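PDB 5Y0T: thermotoga maritima TmcAL from Thermotoga maritima, which belongs to the HIGH nucleotidyl transferase family of the HUP clan and holds adenosine-5'-rp-alpha-thio-triphosphate in a pocket of its nucleotide-binding fold. Local coordinates for residues 48-53 and 235-240; 358-363 and 375-380; 108-113 and 158-163. All blocks are in the same frame, centred on the assembly; numbering follows the deposited sequence.

Contact 1: 48-53 and 235-240; sequences AVIDKF and EILMRE
Ile50 carries the apolar half of this contact, between the turn leading into helix 52-61 and helix 231-242. Its CG2 sits 3.8 Å from Leu237 CD1 and equally close to Glu240 CB, while CD1 reaches Ile236 CG2 more loosely. The branch is directed there by chi1 of 53°, which sets CG2 anti to the carbonyl carbon.

No direct hydrogen bond joins the segments; water does so in three places. One water accepts from Asp51 N and donates to Glu240 OE1 (2.8 Å). A second donates to both Asp51 OD1 and Glu240 OE1; these two oxygens, one from each acid, lie 4.3 Å apart. The third links Phe53 O to Arg239 NH2.

Among the charges, Arg239 grips its neighbour Glu240 side-on: NE (2.8 Å) and NH2 (2.9 Å) both donate to OE2, which lies only 4° out of the guanidinium plane. Arg245 also bridges to this oxygen, and Arg412 pairs with Asp51 OD2.

Asp51, the N-cap of helix 52-61, thus faces a second acid in a buried setting. The water between them and an arginine partner for each carboxylate probably ease their repulsion, consistent with both remaining ionised.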
loop_
_atom_site.group_PDB
_atom_site.type_symbol
_atom_site.label_atom_id
_atom_site.label_comp_id
_atom_site.label_asym_id
_atom_site.label_seq_id
_atom_site.Cartn_x
_atom_site.Cartn_y
_atom_site.Cartn_z
ATOM N N ALA A 48 0.560 13.149 13.421
ATOM C CA ALA A 48 0.182 13.991 14.541
ATOM C C ALA A 48 -0.591 13.116 15.508
ATOM O O ALA A 48 -1.306 12.186 15.097
ATOM C CB ALA A 48 -0.639 15.172 14.069
ATOM N N VAL A 49 -0.439 13.364 16.798
ATOM C CA VAL A 49 -1.024 12.442 17.753
ATOM C C VAL A 49 -2.561 12.597 17.785
ATOM O O VAL A 49 -3.277 11.643 18.100
ATOM C CB VAL A 49 -0.388 12.618 19.155
ATOM C CG1 VAL A 49 -0.759 13.985 19.784
ATOM C CG2 VAL A 49 -0.763 11.443 20.047
ATOM N N ILE A 50 -3.055 13.791 17.441
ATOM C CA ILE A 50 -4.479 14.004 17.117
ATOM C C ILE A 50 -4.524 14.824 15.836
ATOM O O ILE A 50 -3.506 15.400 15.459
ATOM C CB ILE A 50 -5.260 14.730 18.218
ATOM C CG1 ILE A 50 -4.557 16.045 18.605
ATOM C CG2 ILE A 50 -5.445 13.845 19.457
ATOM C CD1 ILE A 50 -5.321 16.810 19.715
ATOM N N ASP A 51 -5.671 14.898 15.158
ATOM C CA ASP A 51 -5.611 15.388 13.778
ATOM C C ASP A 51 -5.601 16.910 13.692
ATOM O O ASP A 51 -5.666 17.608 14.703
ATOM C CB ASP A 51 -6.739 14.772 12.913
ATOM C CG ASP A 51 -8.129 15.317 13.207
ATOM O OD1 ASP A 51 -8.301 16.322 13.936
ATOM O OD2 ASP A 51 -9.084 14.714 12.664
ATOM N N LYS A 52 -5.491 17.420 12.470
ATOM C CA LYS A 52 -5.245 18.846 12.272
ATOM C C LYS A 52 -6.471 19.683 12.620
ATOM O O LYS A 52 -6.347 20.855 12.988
ATOM C CB LYS A 52 -4.814 19.109 10.818
ATOM C CG LYS A 52 -5.926 18.803 9.805
ATOM C CD LYS A 52 -5.372 18.704 8.382
ATOM C CE LYS A 52 -6.498 18.355 7.395
ATOM N NZ LYS A 52 -5.980 18.252 5.985
ATOM N N PHE A 53 -7.657 19.090 12.532
ATOM C CA PHE A 53 -8.873 19.836 12.878
ATOM C C PHE A 53 -8.934 20.087 14.389
ATOM O O PHE A 53 -9.278 21.181 14.855
ATOM C CB PHE A 53 -10.107 19.076 12.382
ATOM C CG PHE A 53 -10.084 18.822 10.890
ATOM C CD1 PHE A 53 -10.193 19.870 9.998
ATOM C CD2 PHE A 53 -9.941 17.542 10.395
ATOM C CE1 PHE A 53 -10.163 19.638 8.627
ATOM C CE2 PHE A 53 -9.908 17.309 9.028
ATOM C CZ PHE A 53 -10.021 18.357 8.153
ATOM N N GLU A 235 -7.910 19.375 27.236
ATOM C CA GLU A 235 -9.342 19.119 27.102
ATOM C C GLU A 235 -9.658 18.565 25.714
ATOM O O GLU A 235 -10.384 17.586 25.581
ATOM C CB GLU A 235 -10.147 20.398 27.360
ATOM C CG GLU A 235 -11.583 20.151 27.775
ATOM C CD GLU A 235 -11.682 19.429 29.112
ATOM O OE1 GLU A 235 -10.815 19.662 29.987
ATOM O OE2 GLU A 235 -12.624 18.625 29.283
ATOM N N ILE A 236 -9.083 19.170 24.682
ATOM C CA ILE A 236 -9.340 18.719 23.321
ATOM C C ILE A 236 -8.693 17.344 23.075
ATOM O O ILE A 236 -9.260 16.482 22.387
ATOM C CB ILE A 236 -8.816 19.737 22.283
ATOM C CG1 ILE A 236 -9.578 21.068 22.364
ATOM C CG2 ILE A 236 -8.890 19.156 20.875
ATOM C CD1 ILE A 236 -10.984 21.017 21.896
ATOM N N LEU A 237 -7.500 17.150 23.629
ATOM C CA LEU A 237 -6.810 15.861 23.555
ATOM C C LEU A 237 -7.688 14.751 24.138
ATOM O O LEU A 237 -7.869 13.694 23.526
ATOM C CB LEU A 237 -5.471 15.922 24.299
ATOM C CG LEU A 237 -4.706 14.601 24.394
ATOM C CD1 LEU A 237 -4.251 14.150 23.005
ATOM C CD2 LEU A 237 -3.523 14.727 25.336
ATOM N N MET A 238 -8.246 15.005 25.317
ATOM C CA MET A 238 -9.167 14.054 25.948
ATOM C C MET A 238 -10.433 13.831 25.114
ATOM O O MET A 238 -10.936 12.700 25.022
ATOM C CB MET A 238 -9.547 14.535 27.350
ATOM C CG MET A 238 -8.408 14.460 28.357
ATOM S SD MET A 238 -7.858 12.769 28.666
ATOM C CE MET A 238 -6.274 12.739 27.838
ATOM N N ARG A 239 -10.943 14.906 24.517
ATOM C CA ARG A 239 -12.109 14.826 23.635
ATOM C C ARG A 239 -11.870 13.846 22.495
ATOM O O ARG A 239 -12.720 12.999 22.191
ATOM C CB ARG A 239 -12.454 16.204 23.051
ATOM C CG ARG A 239 -13.689 16.194 22.133
ATOM C CD ARG A 239 -13.821 17.488 21.342
ATOM N NE ARG A 239 -12.926 17.511 20.190
ATOM C CZ ARG A 239 -12.650 18.596 19.474
ATOM N NH1 ARG A 239 -13.190 19.763 19.806
ATOM N NH2 ARG A 239 -11.827 18.516 18.431
ATOM N N GLU A 240 -10.711 13.963 21.854
ATOM C CA GLU A 240 -10.408 13.105 20.716
ATOM C C GLU A 240 -10.221 11.662 21.170
ATOM O O GLU A 240 -10.638 10.724 20.486
ATOM C CB GLU A 240 -9.159 13.599 19.973
ATOM C CG GLU A 240 -9.313 14.987 19.378
ATOM C CD GLU A 240 -10.406 15.035 18.335
ATOM O OE1 GLU A 240 -10.209 14.401 17.282
ATOM O OE2 GLU A 240 -11.463 15.684 18.571
HETATM O O HOH W 1 -7.744 13.423 16.344
HETATM O O HOH W 2 -10.705 16.187 15.297
HETATM O O HOH W 3 -11.709 20.672 16.349
#

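Contact 2: 358-363 and 375-380; sequences KLPIVT and TDLPVD. With EDO (1,2-ethanediol), chain G.
Leu377 drives a methyl against the backbone instead of a side chain: its CD1 lies 3.3 Å from Leu359 C and 3.5 Å from Pro360 N, over the peptide link between these two residues. The contact closes the return from strand 361-362 through helix 368-374, at the margin of the mixed sheet, where strand 361-362 runs parallel to strand 337-343. An ST turn and an inverse gamma turn shape the loop that brings the chain back to Pro360.

In the ST turn Thr375 OG1, anti to its own amide nitrogen (chi1 -175°), accepts from Leu377 N in a fairly straight bond of 161°. The same hydroxyl oxygen touches Pro360 CG, so the group that folds the loop also packs on the proline ring, and Thr375 CG2 adds a further touch to CG. The inverse gamma turn is centred on Pro378, with Val379 N bound to Leu377 O. Together the turns deliver Leu377 and Val379 to the same proline.

Around the ring, Leu377 CD1 approaches Pro360 CD at 4.0 Å, and Val379 runs past the proline in the opposite direction. Val371 of helix 368-374 packs on Pro360 as well, while Leu372 of that helix meets Val379. Lys358 lends its backbone to Leu377; its ammonium is bridged to Asp91.

A molecule of 1,2-ethanediol, probably picked up from the crystallisation medium, lies beside the loop. Its C1 rests 3.6 Å from Leu359 CD2, and O1 makes a weak hydrogen bond to Pro378 O; Gln335 NE2 also binds it. The tightest approach of Val379 is CG1 to Pro360 CD, at 3.5 Å.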
loop_
_atom_site.group_PDB
_atom_site.type_symbol
_atom_site.label_atom_id
_atom_site.label_comp_id
_atom_site.label_asym_id
_atom_site.label_seq_id
_atom_site.Cartn_x
_atom_site.Cartn_y
_atom_site.Cartn_z
ATOM N N LYS A 358 -1.714 36.348 -2.543
ATOM C CA LYS A 358 -1.094 36.042 -3.829
ATOM C C LYS A 358 -1.362 34.608 -4.266
ATOM O O LYS A 358 -0.888 34.199 -5.313
ATOM C CB LYS A 358 0.428 36.274 -3.768
ATOM C CG LYS A 358 0.863 37.580 -3.092
ATOM C CD LYS A 358 2.362 37.538 -2.743
ATOM C CE LYS A 358 2.771 38.710 -1.859
ATOM N NZ LYS A 358 4.251 38.889 -1.851
ATOM N N LEU A 359 -2.071 33.842 -3.435
ATOM C CA LEU A 359 -2.491 32.480 -3.778
ATOM C C LEU A 359 -3.986 32.360 -3.528
ATOM O O LEU A 359 -4.507 33.051 -2.656
ATOM C CB LEU A 359 -1.744 31.429 -2.940
ATOM C CG LEU A 359 -0.235 31.242 -3.141
ATOM C CD1 LEU A 359 0.322 30.262 -2.110
ATOM C CD2 LEU A 359 0.022 30.745 -4.560
ATOM N N PRO A 360 -4.675 31.474 -4.272
ATOM C CA PRO A 360 -6.108 31.226 -4.060
ATOM C C PRO A 360 -6.366 30.730 -2.643
ATOM O O PRO A 360 -5.591 29.923 -2.135
ATOM C CB PRO A 360 -6.441 30.130 -5.087
ATOM C CG PRO A 360 -5.372 30.233 -6.110
ATOM C CD PRO A 360 -4.135 30.643 -5.361
ATOM N N ILE A 361 -7.427 31.217 -2.016
ATOM C CA ILE A 361 -7.759 30.805 -0.658
ATOM C C ILE A 361 -8.837 29.727 -0.706
ATOM O O ILE A 361 -9.881 29.915 -1.329
ATOM C CB ILE A 361 -8.238 32.014 0.176
ATOM C CG1 ILE A 361 -7.070 32.974 0.403
ATOM C CG2 ILE A 361 -8.828 31.567 1.507
ATOM C CD1 ILE A 361 -7.501 34.392 0.717
ATOM N N VAL A 362 -8.566 28.594 -0.069
ATOM C CA VAL A 362 -9.521 27.492 -0.007
ATOM C C VAL A 362 -10.100 27.421 1.403
ATOM O O VAL A 362 -9.371 27.162 2.352
ATOM C CB VAL A 362 -8.855 26.136 -0.373
ATOM C CG1 VAL A 362 -9.855 24.976 -0.239
ATOM C CG2 VAL A 362 -8.261 26.189 -1.783
ATOM N N THR A 363 -11.393 27.696 1.540
ATOM C CA THR A 363 -12.107 27.503 2.809
ATOM C C THR A 363 -12.965 26.253 2.665
ATOM O O THR A 363 -12.860 25.297 3.436
ATOM C CB THR A 363 -12.994 28.727 3.218
ATOM O OG1 THR A 363 -13.710 29.221 2.083
ATOM C CG2 THR A 363 -12.140 29.850 3.774
ATOM N N THR A 375 -9.850 31.294 -10.544
ATOM C CA THR A 375 -8.940 32.274 -9.954
ATOM C C THR A 375 -8.243 33.120 -11.028
ATOM O O THR A 375 -7.938 32.631 -12.116
ATOM C CB THR A 375 -7.883 31.611 -9.028
ATOM O OG1 THR A 375 -7.104 32.634 -8.401
ATOM C CG2 THR A 375 -6.967 30.645 -9.795
ATOM N N ASP A 376 -8.045 34.404 -10.721
ATOM C CA ASP A 376 -7.246 35.313 -11.555
ATOM C C ASP A 376 -5.746 35.074 -11.354
ATOM O O ASP A 376 -4.933 35.529 -12.137
ATOM C CB ASP A 376 -7.547 36.780 -11.223
ATOM C CG ASP A 376 -8.879 37.256 -11.777
ATOM O OD1 ASP A 376 -9.469 36.552 -12.626
ATOM O OD2 ASP A 376 -9.324 38.352 -11.370
ATOM N N LEU A 377 -5.394 34.393 -10.270
ATOM C CA LEU A 377 -3.993 34.233 -9.884
ATOM C C LEU A 377 -3.323 33.179 -10.755
ATOM O O LEU A 377 -3.861 32.098 -10.928
ATOM C CB LEU A 377 -3.896 33.850 -8.397
ATOM C CG LEU A 377 -4.326 34.990 -7.460
ATOM C CD1 LEU A 377 -4.523 34.517 -6.029
ATOM C CD2 LEU A 377 -3.296 36.109 -7.502
ATOM N N PRO A 378 -2.131 33.483 -11.288
ATOM C CA PRO A 378 -1.548 32.600 -12.306
ATOM C C PRO A 378 -0.847 31.391 -11.705
ATOM O O PRO A 378 0.360 31.206 -11.881
ATOM C CB PRO A 378 -0.551 33.517 -13.021
ATOM C CG PRO A 378 -0.106 34.458 -11.935
ATOM C CD PRO A 378 -1.337 34.710 -11.096
ATOM N N VAL A 379 -1.602 30.571 -10.990
ATOM C CA VAL A 379 -1.021 29.392 -10.356
ATOM C C VAL A 379 -0.747 28.291 -11.381
ATOM O O VAL A 379 -1.235 28.321 -12.522
ATOM C CB VAL A 379 -1.934 28.857 -9.244
ATOM C CG1 VAL A 379 -2.138 29.926 -8.207
ATOM C CG2 VAL A 379 -3.304 28.459 -9.825
ATOM N N ASP A 380 0.074 27.334 -10.974
ATOM C CA ASP A 380 0.309 26.138 -11.765
ATOM C C ASP A 380 -0.827 25.177 -11.446
ATOM O O ASP A 380 -0.918 24.655 -10.329
ATOM C CB ASP A 380 1.675 25.548 -11.407
ATOM C CG ASP A 380 2.034 24.315 -12.216
ATOM O OD1 ASP A 380 1.149 23.501 -12.530
ATOM O OD2 ASP A 380 3.237 24.154 -12.506
HETATM C C1 EDO G . 1.893 30.469 -7.644
HETATM O O1 EDO G . 1.445 31.412 -8.636
HETATM C C2 EDO G . 3.422 30.479 -7.569
HETATM O O2 EDO G . 3.965 29.517 -8.505
#

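Contact 3: 108-113 and 158-163; sequences IEFLQR and EEEVLK
Phe110 reaches from helix 108-120 into the short helical turn 158-163, where Glu160 and Lys163 meet it in different ways. Helix 108-120 follows strand 98-103 in the connection to its parallel neighbour 187-192 of the mixed sheet, and 158-163 lies on the same connection, between helices 139-153 and 167-182. The phenyl stem stands anti to the backbone N (chi1 167°), a torsion that carries the ring on toward 158-163.

Lys163 crosses the ring obliquely. Its extended chain lays CD over one face, 4.1 Å from the ring centroid, in a CH-pi contact; CB meets CE2 near the rim. Farther along the chain, NZ makes an off-centre cation-pi interaction, 4.6 Å from the centroid.

Glu160 takes a different course, sliding past Phe110 in the opposite direction with its carboxylate plane turned 43° from the ring plane. Its CD comes 3.7 Å from Phe110 CD1. At the far end of the ring, CZ lies near the Glu160 carbonyl oxygen and Val161 CA, both approaching obliquely, and Leu164 adds to the packing on the ring.

The two polar chains are tied to each other beside the ring. Lys163 NZ donates to Glu160 OE2 at 2.9 Å on the anti side of the carboxylate, 17° from its plane. Asp107, which also receives the Phe110 N-H, gives NZ a second salt bridge, so this ammonium has two carboxylate partners and an aromatic neighbour; together these probably favour its charged form. Arg113 adds a longer-range attraction from the helix: its NH2 stands 4.3 Å from Glu160 OE2, which lies at the guanidinium edge, near its plane.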
loop_
_atom_site.group_PDB
_atom_site.type_symbol
_atom_site.label_atom_id
_atom_site.label_comp_id
_atom_site.label_asym_id
_atom_site.label_seq_id
_atom_site.Cartn_x
_atom_site.Cartn_y
_atom_site.Cartn_z
ATOM N N ILE A 108 19.326 36.724 16.633
ATOM C CA ILE A 108 18.701 36.867 15.321
ATOM C C ILE A 108 19.723 37.401 14.323
ATOM O O ILE A 108 19.688 37.071 13.137
ATOM C CB ILE A 108 17.470 37.807 15.360
ATOM C CG1 ILE A 108 16.813 37.894 13.986
ATOM C CG2 ILE A 108 17.859 39.203 15.866
ATOM C CD1 ILE A 108 16.094 36.630 13.571
ATOM N N GLU A 109 20.641 38.223 14.816
ATOM C CA GLU A 109 21.663 38.822 13.963
ATOM C C GLU A 109 22.590 37.758 13.392
ATOM O O GLU A 109 22.933 37.805 12.215
ATOM C CB GLU A 109 22.475 39.863 14.732
ATOM C CG GLU A 109 21.685 41.102 15.097
ATOM C CD GLU A 109 22.557 42.342 15.150
ATOM O OE1 GLU A 109 23.752 42.251 14.783
ATOM O OE2 GLU A 109 22.045 43.408 15.559
ATOM N N PHE A 110 22.973 36.791 14.223
ATOM C CA PHE A 110 23.791 35.676 13.748
ATOM C C PHE A 110 23.052 34.887 12.661
ATOM O O PHE A 110 23.621 34.576 11.606
ATOM C CB PHE A 110 24.197 34.745 14.905
ATOM C CG PHE A 110 24.760 33.422 14.437
ATOM C CD1 PHE A 110 26.042 33.344 13.921
ATOM C CD2 PHE A 110 23.993 32.269 14.485
ATOM C CE1 PHE A 110 26.559 32.132 13.467
ATOM C CE2 PHE A 110 24.493 31.059 14.030
ATOM C CZ PHE A 110 25.785 30.990 13.520
ATOM N N LEU A 111 21.773 34.597 12.889
ATOM C CA LEU A 111 21.017 33.777 11.936
ATOM C C LEU A 111 20.829 34.508 10.604
ATOM O O LEU A 111 20.882 33.906 9.533
ATOM C CB LEU A 111 19.659 33.395 12.519
ATOM C CG LEU A 111 19.727 32.641 13.848
ATOM C CD1 LEU A 111 18.320 32.273 14.315
ATOM C CD2 LEU A 111 20.594 31.397 13.707
ATOM N N GLN A 112 20.615 35.815 10.678
ATOM C CA GLN A 112 20.464 36.612 9.470
ATOM C C GLN A 112 21.765 36.680 8.670
ATOM O O GLN A 112 21.732 36.634 7.438
ATOM C CB GLN A 112 19.974 38.027 9.817
ATOM C CG GLN A 112 18.441 38.112 9.928
ATOM C CD GLN A 112 17.963 39.364 10.629
ATOM O OE1 GLN A 112 18.767 40.205 11.048
ATOM N NE2 GLN A 112 16.643 39.499 10.767
ATOM N N ARG A 113 22.897 36.799 9.360
ATOM C CA ARG A 113 24.190 36.798 8.677
ATOM C C ARG A 113 24.396 35.493 7.929
ATOM O O ARG A 113 24.852 35.486 6.781
ATOM C CB ARG A 113 25.349 37.019 9.663
ATOM C CG ARG A 113 25.958 38.417 9.607
ATOM C CD ARG A 113 27.312 38.514 10.345
ATOM N NE ARG A 113 27.260 38.007 11.717
ATOM C CZ ARG A 113 26.667 38.630 12.735
ATOM N NH1 ARG A 113 26.055 39.794 12.544
ATOM N NH2 ARG A 113 26.676 38.083 13.949
ATOM N N GLU A 158 34.741 31.319 14.083
ATOM C CA GLU A 158 34.089 30.168 13.465
ATOM C C GLU A 158 33.306 29.322 14.463
ATOM O O GLU A 158 32.394 28.588 14.083
ATOM C CB GLU A 158 35.130 29.296 12.767
ATOM C CG GLU A 158 36.219 28.799 13.699
ATOM C CD GLU A 158 37.010 27.645 13.113
ATOM O OE1 GLU A 158 36.506 26.995 12.173
ATOM O OE2 GLU A 158 38.134 27.387 13.592
ATOM N N GLU A 159 33.665 29.410 15.740
ATOM C CA GLU A 159 32.967 28.642 16.763
ATOM C C GLU A 159 31.506 29.067 16.870
ATOM O O GLU A 159 30.664 28.295 17.326
ATOM C CB GLU A 159 33.665 28.786 18.118
ATOM C CG GLU A 159 34.971 28.026 18.199
ATOM C CD GLU A 159 35.627 28.125 19.566
ATOM O OE1 GLU A 159 35.116 28.879 20.424
ATOM O OE2 GLU A 159 36.655 27.445 19.780
ATOM N N GLU A 160 31.208 30.290 16.438
ATOM C CA GLU A 160 29.844 30.792 16.476
ATOM C C GLU A 160 28.936 29.955 15.569
ATOM O O GLU A 160 27.749 29.787 15.847
ATOM C CB GLU A 160 29.795 32.268 16.072
ATOM C CG GLU A 160 28.884 33.105 16.969
ATOM C CD GLU A 160 28.556 34.473 16.389
ATOM O OE1 GLU A 160 29.251 34.910 15.444
ATOM O OE2 GLU A 160 27.592 35.109 16.879
ATOM N N VAL A 161 29.511 29.413 14.500
ATOM C CA VAL A 161 28.770 28.583 13.548
ATOM C C VAL A 161 28.247 27.301 14.209
ATOM O O VAL A 161 27.256 26.717 13.756
ATOM C CB VAL A 161 29.653 28.233 12.317
ATOM C CG1 VAL A 161 28.854 27.484 11.249
ATOM C CG2 VAL A 161 30.251 29.506 11.724
ATOM N N LEU A 162 28.890 26.880 15.297
ATOM C CA LEU A 162 28.433 25.710 16.050
ATOM C C LEU A 162 26.980 25.838 16.533
ATOM O O LEU A 162 26.341 24.832 16.847
ATOM C CB LEU A 162 29.353 25.451 17.244
ATOM C CG LEU A 162 30.753 24.951 16.897
ATOM C CD1 LEU A 162 31.684 25.058 18.104
ATOM C CD2 LEU A 162 30.682 23.514 16.408
ATOM N N LYS A 163 26.453 27.061 16.580
ATOM C CA LYS A 163 25.050 27.267 16.950
ATOM C C LYS A 163 24.108 26.537 15.989
ATOM O O LYS A 163 22.969 26.211 16.332
ATOM C CB LYS A 163 24.710 28.757 16.977
ATOM C CG LYS A 163 25.355 29.549 18.122
ATOM C CD LYS A 163 25.093 31.045 17.926
ATOM C CE LYS A 163 25.992 31.896 18.798
ATOM N NZ LYS A 163 25.855 33.330 18.420
#

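In the fold
The three contacts are spread over the mixed sheet and its surrounding helices. Contacts 1 and 3 lie on opposite sides of the chain's centre, their centres about 37 Å apart; the centre of contact 2 is about 30 Å from that of contact 1 and about 37 Å from that of contact 3. Both segments of contact 3 fall within the sequence spanned by contact 1, and contact 2 comes after both. Strand 337-343 links two of them: its side chains meet Lys52 and Phe53 of contact 1, and it pairs with strand 361-362 of contact 2. Contact 3 adjoins strand 98-103 elsewhere in the sheet. Contacts 1 and 2 approach to about 8 Å between nearest atoms, so they stay distinct although both lean on strand 337-343.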